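Local coordinates for protein vanadium-dependent haloperoxidase (Zobellia galactanivorans, PDB 4CIT) that probably catalyses the vanadate-dependent oxidation of iodide by hydrogen peroxide, as a bacterial vanadium iodoperoxidase, at residues F236-I250 with V343-V355. Sequence-based numbering, arbitrary orientation. Where two conformers were deposited one is given.
Sequences FYKELKEVYDVRNKI and VINQHIDDSWKPV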
ATOM      1  N   PHE A 236       0.948 -28.332  10.844  1.00 15.13           N
ATOM      2  CA  PHE A 236      -0.219 -27.705  10.281  1.00 13.55           C
ATOM      3  C   PHE A 236      -1.381 -27.774  11.270  1.00 15.36           C
ATOM      4  O   PHE A 236      -2.067 -26.776  11.582  1.00 11.86           O
ATOM      5  CB  PHE A 236      -0.601 -28.284   8.937  1.00 13.57           C
ATOM      6  CG  PHE A 236      -1.783 -27.585   8.285  1.00 13.07           C
ATOM      7  CD1 PHE A 236      -3.066 -27.986   8.609  1.00 12.39           C
ATOM      8  CD2 PHE A 236      -1.625 -26.443   7.498  1.00 14.30           C
ATOM      9  CE1 PHE A 236      -4.161 -27.355   8.061  1.00 14.91           C
ATOM     10  CE2 PHE A 236      -2.718 -25.766   6.984  1.00 15.25           C
ATOM     11  CZ  PHE A 236      -4.003 -26.242   7.265  1.00 14.38           C
ATOM     12  N   TYR A 237      -1.584 -28.950  11.825  1.00 14.15           N
ATOM     13  CA  TYR A 237      -2.690 -29.148  12.734  0.50 17.26           C
ATOM     14  C   TYR A 237      -2.524 -28.295  13.980  1.00 16.72           C
ATOM     15  O   TYR A 237      -3.502 -27.708  14.488  1.00 15.78           O
ATOM     16  CB  TYR A 237      -2.862 -30.636  13.084  0.50 18.48           C
ATOM     17  CG  TYR A 237      -4.300 -30.935  13.504  0.50 19.52           C
ATOM     18  CD1 TYR A 237      -5.287 -31.066  12.543  0.50 20.78           C
ATOM     19  CD2 TYR A 237      -4.656 -31.071  14.834  0.50 22.67           C
ATOM     20  CE1 TYR A 237      -6.596 -31.344  12.871  0.50 22.39           C
ATOM     21  CE2 TYR A 237      -5.991 -31.352  15.187  0.50 22.63           C
ATOM     22  CZ  TYR A 237      -6.941 -31.486  14.184  0.50 24.80           C
ATOM     23  OH  TYR A 237      -8.269 -31.744  14.483  0.50 26.73           O
ATOM     24  N   LYS A 238      -1.309 -28.203  14.492  1.00 15.76           N
ATOM     25  CA  LYS A 238      -1.059 -27.317  15.583  1.00 16.15           C
ATOM     26  C   LYS A 238      -1.473 -25.904  15.279  1.00 13.61           C
ATOM     27  O   LYS A 238      -2.065 -25.225  16.111  1.00 12.25           O
ATOM     28  CB  LYS A 238       0.371 -27.435  16.115  1.00 22.11           C
ATOM     29  CG  LYS A 238       0.528 -28.840  16.727  1.00 32.39           C
ATOM     30  CD  LYS A 238       1.860 -29.006  17.440  1.00 35.93           C
ATOM     31  CE  LYS A 238       2.055 -30.424  17.949  1.00 39.86           C
ATOM     32  NZ  LYS A 238       3.495 -30.594  18.236  1.00 40.93           N
ATOM     33  N   GLU A 239      -1.102 -25.439  14.098  1.00 11.85           N
ATOM     34  CA  GLU A 239      -1.441 -24.070  13.751  1.00 12.54           C
ATOM     35  C   GLU A 239      -2.950 -23.845  13.505  1.00 11.02           C
ATOM     36  O   GLU A 239      -3.466 -22.825  13.864  1.00 10.87           O
ATOM     37  CB  GLU A 239      -0.657 -23.679  12.466  1.00 15.05           C
ATOM     38  CG  GLU A 239       0.799 -23.536  12.822  1.00 17.73           C
ATOM     39  CD  GLU A 239       1.590 -22.610  11.977  1.00 22.31           C
ATOM     40  OE1 GLU A 239       1.045 -21.973  11.049  1.00 20.82           O
ATOM     41  OE2 GLU A 239       2.822 -22.511  12.311  1.00 24.49           O
ATOM     42  N   LEU A 240      -3.634 -24.848  13.006  1.00 10.78           N
ATOM     43  CA  LEU A 240      -5.084 -24.820  12.765  1.00 11.37           C
ATOM     44  C   LEU A 240      -5.794 -24.758  14.085  1.00 12.41           C
ATOM     45  O   LEU A 240      -6.727 -23.966  14.325  1.00 11.50           O
ATOM     46  CB  LEU A 240      -5.464 -26.161  12.088  1.00 15.50           C
ATOM     47  CG  LEU A 240      -6.924 -26.321  11.764  1.00 16.07           C
ATOM     48  CD1 LEU A 240      -7.290 -25.291  10.738  1.00 19.01           C
ATOM     49  CD2 LEU A 240      -7.212 -27.726  11.253  1.00 18.55           C
ATOM     50  N   LYS A 241      -5.290 -25.579  15.020  1.00 11.15           N
ATOM     51  CA  LYS A 241      -5.846 -25.615  16.355  1.00 13.94           C
ATOM     52  C   LYS A 241      -5.676 -24.315  17.106  1.00 10.76           C
ATOM     53  O   LYS A 241      -6.561 -23.892  17.829  1.00 12.73           O
ATOM     54  CB  LYS A 241      -5.266 -26.794  17.156  1.00 16.90           C
ATOM     55  CG  LYS A 241      -5.899 -27.038  18.540  1.00 25.41           C
ATOM     56  CD  LYS A 241      -5.076 -27.916  19.489  1.00 30.06           C
ATOM     57  CE  LYS A 241      -5.892 -28.399  20.689  1.00 31.18           C
ATOM     58  NZ  LYS A 241      -6.018 -27.387  21.775  1.00 33.87           N
ATOM     59  N   GLU A 242      -4.560 -23.640  16.930  1.00 11.51           N
ATOM     60  CA  GLU A 242      -4.351 -22.311  17.457  1.00 11.05           C
ATOM     61  C   GLU A 242      -5.412 -21.283  16.965  1.00  9.97           C
ATOM     62  O   GLU A 242      -5.952 -20.630  17.720  1.00 10.79           O
ATOM     63  CB  GLU A 242      -2.904 -21.854  17.155  1.00 13.40           C
ATOM     64  CG  GLU A 242      -2.711 -20.465  17.734  1.00 16.33           C
ATOM     65  CD  GLU A 242      -1.406 -19.740  17.419  1.00 25.77           C
ATOM     66  OE1 GLU A 242      -0.655 -20.157  16.520  1.00 24.47           O
ATOM     67  OE2 GLU A 242      -1.166 -18.666  18.085  1.00 32.89           O
ATOM     68  N   VAL A 243      -5.662 -21.182  15.663  1.00 10.41           N
ATOM     69  CA  VAL A 243      -6.696 -20.371  15.071  1.00 10.40           C
ATOM     70  C   VAL A 243      -8.025 -20.625  15.723  1.00  9.53           C
ATOM     71  O   VAL A 243      -8.750 -19.706  16.126  1.00  8.38           O
ATOM     72  CB  VAL A 243      -6.748 -20.505  13.532  1.00 10.36           C
ATOM     73  CG1 VAL A 243      -7.877 -19.598  13.002  1.00 11.09           C
ATOM     74  CG2 VAL A 243      -5.422 -20.021  12.958  1.00 11.39           C
ATOM     75  N   TYR A 244      -8.343 -21.904  15.811  1.00  9.24           N
ATOM     76  CA  TYR A 244      -9.640 -22.375  16.351  1.00 10.53           C
ATOM     77  C   TYR A 244      -9.787 -21.924  17.790  1.00 10.11           C
ATOM     78  O   TYR A 244     -10.796 -21.286  18.174  1.00 11.79           O
ATOM     79  CB  TYR A 244      -9.657 -23.882  16.235  1.00 10.75           C
ATOM     80  CG  TYR A 244     -10.922 -24.500  16.777  1.00 11.47           C
ATOM     81  CD1 TYR A 244     -12.072 -24.467  16.064  1.00 12.33           C
ATOM     82  CD2 TYR A 244     -10.917 -25.137  17.990  1.00 14.72           C
ATOM     83  CE1 TYR A 244     -13.264 -25.054  16.523  1.00 13.98           C
ATOM     84  CE2 TYR A 244     -12.088 -25.761  18.451  1.00 15.34           C
ATOM     85  CZ  TYR A 244     -13.264 -25.656  17.722  1.00 16.26           C
ATOM     86  OH  TYR A 244     -14.446 -26.251  18.141  1.00 19.15           O
ATOM     87  N   ASP A 245      -8.776 -22.193  18.578  1.00 10.74           N
ATOM     88  CA  ASP A 245      -8.725 -21.924  20.026  1.00 11.97           C
ATOM     89  C   ASP A 245      -8.720 -20.411  20.383  1.00 11.82           C
ATOM     90  O   ASP A 245      -9.420 -19.939  21.288  1.00 14.68           O
ATOM     91  CB  ASP A 245      -7.512 -22.579  20.750  1.00 13.44           C
ATOM     92  CG  ASP A 245      -7.616 -24.107  20.825  1.00 17.33           C
ATOM     93  OD1 ASP A 245      -8.735 -24.668  20.623  1.00 16.72           O
ATOM     94  OD2 ASP A 245      -6.595 -24.771  21.086  1.00 19.29           O
ATOM     95  N   VAL A 246      -7.905 -19.629  19.672  1.00 10.55           N
ATOM     96  CA  VAL A 246      -7.954 -18.194  19.822  1.00  9.85           C
ATOM     97  C   VAL A 246      -9.347 -17.634  19.641  1.00  9.38           C
ATOM     98  O   VAL A 246      -9.771 -16.735  20.374  1.00 10.28           O
ATOM     99  CB  VAL A 246      -6.920 -17.499  18.871  1.00  9.70           C
ATOM    100  CG1 VAL A 246      -7.117 -15.975  18.773  1.00  9.65           C
ATOM    101  CG2 VAL A 246      -5.561 -17.800  19.321  1.00  9.42           C
ATOM    102  N   ARG A 247     -10.057 -18.029  18.566  1.00  9.74           N
ATOM    103  CA  ARG A 247     -11.377 -17.512  18.289  1.00 10.98           C
ATOM    104  C   ARG A 247     -12.289 -17.887  19.434  1.00 10.96           C
ATOM    105  O   ARG A 247     -13.055 -17.018  19.934  1.00 11.55           O
ATOM    106  CB  ARG A 247     -11.888 -18.096  16.945  1.00 11.89           C
ATOM    107  CG  ARG A 247     -13.130 -17.414  16.477  1.00 13.66           C
ATOM    108  CD  ARG A 247     -14.390 -17.888  17.131  1.00 17.33           C
ATOM    109  NE  ARG A 247     -15.374 -16.875  16.641  1.00 23.08           N
ATOM    110  CZ  ARG A 247     -15.697 -15.720  17.211  1.00 24.45           C
ATOM    111  NH1 ARG A 247     -15.232 -15.356  18.397  1.00 24.29           N
ATOM    112  NH2 ARG A 247     -16.569 -14.949  16.620  1.00 27.17           N
ATOM    113  N   ASN A 248     -12.156 -19.107  19.910  1.00 12.65           N
ATOM    114  CA  ASN A 248     -13.044 -19.551  21.044  1.00 14.01           C
ATOM    115  C   ASN A 248     -12.763 -18.823  22.352  1.00 15.00           C
ATOM    116  O   ASN A 248     -13.727 -18.517  23.088  1.00 17.99           O
ATOM    117  CB  ASN A 248     -13.006 -21.070  21.232  1.00 15.60           C
ATOM    118  CG  ASN A 248     -13.630 -21.832  20.045  1.00 16.91           C
ATOM    119  OD1 ASN A 248     -14.388 -21.258  19.265  1.00 19.01           O
ATOM    120  ND2 ASN A 248     -13.197 -23.056  19.831  1.00 19.93           N
ATOM    121  N   LYS A 249     -11.497 -18.486  22.650  1.00 14.06           N
ATOM    122  CA  LYS A 249     -11.151 -17.584  23.773  1.00 14.79           C
ATOM    123  C   LYS A 249     -11.727 -16.198  23.634  1.00 16.51           C
ATOM    124  O   LYS A 249     -12.267 -15.631  24.608  1.00 18.55           O
ATOM    125  CB  LYS A 249      -9.653 -17.524  23.914  1.00 14.74           C
ATOM    126  CG  LYS A 249      -9.077 -18.828  24.417  1.00 16.58           C
ATOM    127  CD  LYS A 249      -7.569 -18.713  24.577  1.00 19.15           C
ATOM    128  CE  LYS A 249      -6.972 -20.034  25.037  1.00 23.52           C
ATOM    129  NZ  LYS A 249      -5.482 -19.933  25.174  1.00 23.63           N
ATOM    130  N   ILE A 250     -11.718 -15.630  22.410  1.00 14.41           N
ATOM    131  CA  ILE A 250     -12.363 -14.409  22.156  1.00 17.51           C
ATOM    132  C   ILE A 250     -13.864 -14.453  22.429  1.00 21.46           C
ATOM    133  O   ILE A 250     -14.403 -13.550  23.070  1.00 23.78           O
ATOM    134  CB  ILE A 250     -12.004 -13.900  20.724  1.00 17.03           C
ATOM    135  CG1 ILE A 250     -10.529 -13.582  20.724  1.00 16.95           C
ATOM    136  CG2 ILE A 250     -12.800 -12.701  20.385  1.00 20.22           C
ATOM    137  CD1 ILE A 250      -9.996 -13.287  19.321  1.00 15.31           C
ATOM    138  N   VAL A 343     -10.939 -25.524   6.595  1.00  9.64           N
ATOM    139  CA  VAL A 343     -10.476 -26.753   7.200  1.00 10.06           C
ATOM    140  C   VAL A 343     -11.219 -26.986   8.496  1.00  8.57           C
ATOM    141  O   VAL A 343     -11.664 -28.116   8.781  1.00 10.14           O
ATOM    142  CB  VAL A 343      -8.938 -26.742   7.493  1.00 11.01           C
ATOM    143  CG1 VAL A 343      -8.502 -28.133   7.868  1.00 14.05           C
ATOM    144  CG2 VAL A 343      -8.162 -26.271   6.231  1.00 13.41           C
ATOM    145  N   ILE A 344     -11.449 -25.921   9.216  1.00  8.90           N
ATOM    146  CA  ILE A 344     -12.161 -26.074  10.504  1.00  8.88           C
ATOM    147  C   ILE A 344     -13.608 -26.526  10.227  1.00  8.93           C
ATOM    148  O   ILE A 344     -14.099 -27.458  10.925  1.00  8.17           O
ATOM    149  CB  ILE A 344     -12.098 -24.785  11.370  1.00  8.94           C
ATOM    150  CG1 ILE A 344     -10.644 -24.558  11.921  1.00  9.05           C
ATOM    151  CG2 ILE A 344     -13.159 -24.863  12.459  1.00  9.21           C
ATOM    152  CD1 ILE A 344     -10.460 -23.117  12.278  1.00  9.99           C
ATOM    153  N   ASN A 345     -14.336 -25.879   9.316  1.00  8.60           N
ATOM    154  CA  ASN A 345     -15.733 -26.246   9.095  1.00  9.95           C
ATOM    155  C   ASN A 345     -15.887 -27.645   8.448  1.00 12.16           C
ATOM    156  O   ASN A 345     -16.853 -28.362   8.794  1.00 13.28           O
ATOM    157  CB  ASN A 345     -16.485 -25.234   8.266  1.00 10.77           C
ATOM    158  CG  ASN A 345     -16.684 -23.926   9.012  1.00 11.03           C
ATOM    159  OD1 ASN A 345     -16.853 -23.891  10.281  1.00 14.46           O
ATOM    160  ND2 ASN A 345     -16.767 -22.915   8.295  1.00  9.82           N
ATOM    161  N   GLN A 346     -14.929 -28.068   7.618  1.00 10.46           N
ATOM    162  CA  GLN A 346     -14.986 -29.375   6.994  1.00 13.50           C
ATOM    163  C   GLN A 346     -14.526 -30.544   7.870  1.00 15.13           C
ATOM    164  O   GLN A 346     -14.975 -31.702   7.648  1.00 14.46           O
ATOM    165  CB  GLN A 346     -14.299 -29.382   5.606  1.00 12.83           C
ATOM    166  CG  GLN A 346     -15.107 -28.632   4.571  1.00 15.33           C
ATOM    167  CD  GLN A 346     -14.384 -28.134   3.286  1.00 18.59           C
ATOM    168  OE1 GLN A 346     -13.543 -28.754   2.798  1.00 23.75           O
ATOM    169  NE2 GLN A 346     -14.758 -26.984   2.799  1.00 24.91           N
ATOM    170  N   HIS A 347     -13.662 -30.289   8.845  1.00 13.75           N
ATOM    171  CA  HIS A 347     -13.065 -31.380   9.608  1.00 13.43           C
ATOM    172  C   HIS A 347     -13.151 -31.279  11.080  1.00 14.88           C
ATOM    173  O   HIS A 347     -12.900 -32.297  11.729  1.00 13.56           O
ATOM    174  CB  HIS A 347     -11.601 -31.583   9.183  1.00 15.40           C
ATOM    175  CG  HIS A 347     -11.454 -31.815   7.733  1.00 16.38           C
ATOM    176  ND1 HIS A 347     -11.752 -33.040   7.154  1.00 20.65           N
ATOM    177  CD2 HIS A 347     -11.088 -30.998   6.716  1.00 17.08           C
ATOM    178  CE1 HIS A 347     -11.616 -32.956   5.842  1.00 18.88           C
ATOM    179  NE2 HIS A 347     -11.191 -31.733   5.552  1.00 16.64           N
ATOM    180  N   ILE A 348     -13.436 -30.115  11.664  1.00 12.49           N
ATOM    181  CA  ILE A 348     -13.387 -29.950  13.086  1.00 12.58           C
ATOM    182  C   ILE A 348     -14.719 -29.591  13.708  1.00 12.88           C
ATOM    183  O   ILE A 348     -15.119 -30.197  14.716  1.00 13.67           O
ATOM    184  CB  ILE A 348     -12.358 -28.866  13.483  1.00 16.62           C
ATOM    185  CG1 ILE A 348     -10.991 -29.192  12.863  1.00 21.75           C
ATOM    186  CG2 ILE A 348     -12.362 -28.643  14.983  1.00 17.29           C
ATOM    187  CD1 ILE A 348     -10.316 -30.432  13.298  1.00 25.25           C
ATOM    188  N   ASP A 349     -15.380 -28.527  13.204  1.00 11.74           N
ATOM    189  CA  ASP A 349     -16.514 -27.908  13.918  1.00 11.94           C
ATOM    190  C   ASP A 349     -17.294 -27.168  12.825  1.00 12.68           C
ATOM    191  O   ASP A 349     -16.838 -26.141  12.308  1.00 10.83           O
ATOM    192  CB  ASP A 349     -16.025 -26.981  15.015  1.00 13.45           C
ATOM    193  CG  ASP A 349     -17.138 -26.314  15.823  1.00 19.09           C
ATOM    194  OD1 ASP A 349     -18.309 -26.221  15.363  1.00 16.50           O
ATOM    195  OD2 ASP A 349     -16.776 -25.772  16.909  1.00 20.19           O
ATOM    196  N   ASP A 350     -18.499 -27.662  12.527  1.00 10.89           N
ATOM    197  CA  ASP A 350     -19.259 -27.022  11.452  1.00 12.53           C
ATOM    198  C   ASP A 350     -19.965 -25.727  11.863  1.00 13.15           C
ATOM    199  O   ASP A 350     -20.538 -25.034  10.949  1.00 17.13           O
ATOM    200  CB  ASP A 350     -20.207 -27.998  10.756  1.00 12.49           C
ATOM    201  CG  ASP A 350     -21.241 -28.663  11.695  1.00 14.65           C
ATOM    202  OD1 ASP A 350     -21.379 -28.231  12.815  1.00 17.72           O
ATOM    203  OD2 ASP A 350     -21.952 -29.582  11.265  1.00 15.02           O
ATOM    204  N   SER A 351     -19.931 -25.367  13.108  1.00 12.45           N
ATOM    205  CA  SER A 351     -20.524 -24.139  13.623  1.00 14.79           C
ATOM    206  C   SER A 351     -19.494 -22.972  13.829  1.00 14.19           C
ATOM    207  O   SER A 351     -19.922 -21.794  14.055  1.00 15.10           O
ATOM    208  CB  SER A 351     -21.210 -24.426  14.950  1.00 15.62           C
ATOM    209  OG  SER A 351     -20.221 -24.494  16.014  1.00 20.86           O
ATOM    210  N   TRP A 352     -18.222 -23.259  13.699  1.00 12.00           N
ATOM    211  CA  TRP A 352     -17.223 -22.230  13.981  1.00 11.55           C
ATOM    212  C   TRP A 352     -17.197 -21.164  12.914  1.00 12.67           C
ATOM    213  O   TRP A 352     -17.318 -21.480  11.699  1.00 13.32           O
ATOM    214  CB  TRP A 352     -15.865 -22.898  14.093  1.00 12.14           C
ATOM    215  CG  TRP A 352     -14.696 -22.080  14.566  1.00  9.61           C
ATOM    216  CD1 TRP A 352     -14.235 -21.947  15.836  1.00 11.01           C
ATOM    217  CD2 TRP A 352     -13.848 -21.258  13.743  1.00  9.15           C
ATOM    218  NE1 TRP A 352     -13.038 -21.177  15.837  1.00 10.65           N
ATOM    219  CE2 TRP A 352     -12.820 -20.731  14.560  1.00  9.24           C
ATOM    220  CE3 TRP A 352     -13.812 -20.980  12.373  1.00  8.76           C
ATOM    221  CZ2 TRP A 352     -11.796 -19.991  14.074  1.00  9.38           C
ATOM    222  CZ3 TRP A 352     -12.791 -20.202  11.915  1.00  9.48           C
ATOM    223  CH2 TRP A 352     -11.808 -19.710  12.766  1.00  9.82           C
ATOM    224  N   LYS A 353     -17.008 -19.904  13.354  1.00 11.72           N
ATOM    225  CA  LYS A 353     -16.868 -18.781  12.424  1.00 13.57           C
ATOM    226  C   LYS A 353     -15.728 -17.895  12.864  1.00 11.63           C
ATOM    227  O   LYS A 353     -15.586 -17.643  14.024  1.00 13.19           O
ATOM    228  CB  LYS A 353     -18.117 -17.934  12.412  1.00 16.92           C
ATOM    229  CG  LYS A 353     -19.372 -18.725  12.002  1.00 24.84           C
ATOM    230  CD  LYS A 353     -19.289 -19.234  10.584  1.00 29.71           C
ATOM    231  CE  LYS A 353     -20.575 -20.034  10.203  1.00 37.96           C
ATOM    232  NZ  LYS A 353     -21.756 -19.201  10.553  1.00 39.11           N
ATOM    233  N   PRO A 354     -14.965 -17.381  11.922  1.00 10.43           N
ATOM    234  CA  PRO A 354     -13.928 -16.464  12.254  1.00  9.70           C
ATOM    235  C   PRO A 354     -14.486 -15.135  12.684  1.00  9.80           C
ATOM    236  O   PRO A 354     -15.599 -14.785  12.292  1.00 10.51           O
ATOM    237  CB  PRO A 354     -13.140 -16.339  10.923  1.00  9.54           C
ATOM    238  CG  PRO A 354     -14.133 -16.647   9.885  1.00 10.72           C
ATOM    239  CD  PRO A 354     -15.050 -17.678  10.506  1.00 11.76           C
ATOM    240  N   VAL A 355     -13.716 -14.360  13.437  1.00  9.54           N
ATOM    241  CA  VAL A 355     -14.104 -13.024  13.817  1.00 10.11           C
ATOM    242  C   VAL A 355     -14.312 -12.149  12.585  1.00 10.14           C
ATOM    243  O   VAL A 355     -15.323 -11.434  12.491  1.00 11.31           O
ATOM    244  CB  VAL A 355     -13.072 -12.375  14.765  1.00 11.78           C
ATOM    245  CG1 VAL A 355     -13.309 -10.904  14.934  1.00 12.83           C
ATOM    246  CG2 VAL A 355     -13.201 -12.986  16.157  1.00 13.13           C
TER
HETATM  247  O   HOH W   1     -17.914 -14.639  14.098  1.00 30.06           O
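Y244 and W352 run antiparallel, and the CD1 edge of the Y244 phenol lies over a face of the five-membered ring of W352. The two planes are 25° apart and the centroids of these Y244 and W352 rings 4.6 Å, a near-parallel but displaced pair. W352 NE1 donates to Y244 O (3.2 Å), which lies a little out of the indole plane and is met on a lone pair in its carbonyl plane; this oxygen also takes the helical N-H of N248. CG of Y244 stands anti to the backbone N (chi1 179°), which carries the phenol out to D349, where Y244 OH donates to the anti lone pair of D349 OD2 (2.7 Å). I348 CG2 rests on one face of the phenol in a CH-pi contact, 4.2 Å from the Y244 ring centroid, while N248 ND2 sits above the rim of the opposite face.

Further along helix 235-253, R247 lays CB against W352 CZ2 (3.4 Å). A bend at chi2 (-81°) then turns the chain toward K353, and R247 NE reaches K353 O (2.7 Å) almost head-on to the carbonyl. V355 CG2 covers one face of the guanidinium, and a water links NH2 to P354 O. A methionine in place of R247 would probably leave K353 O without its donor and break the water link to P354, freeing this part of the loop to shift.

At the other end, L240 packs CD2 on V343 CG1 and CD1 on I344 CG1 (both 3.6 Å). Behind these contacts, D349 OD1 accepts S351 N in an Asx turn and also S351 OG, fixing the carboxylate for Y244. Helix 235-253 thus packs nearly at right angles on helix 340-347 and its following type I turn, D349 to W352, in the loop leading to vanadate-pocket residues P359 and F361.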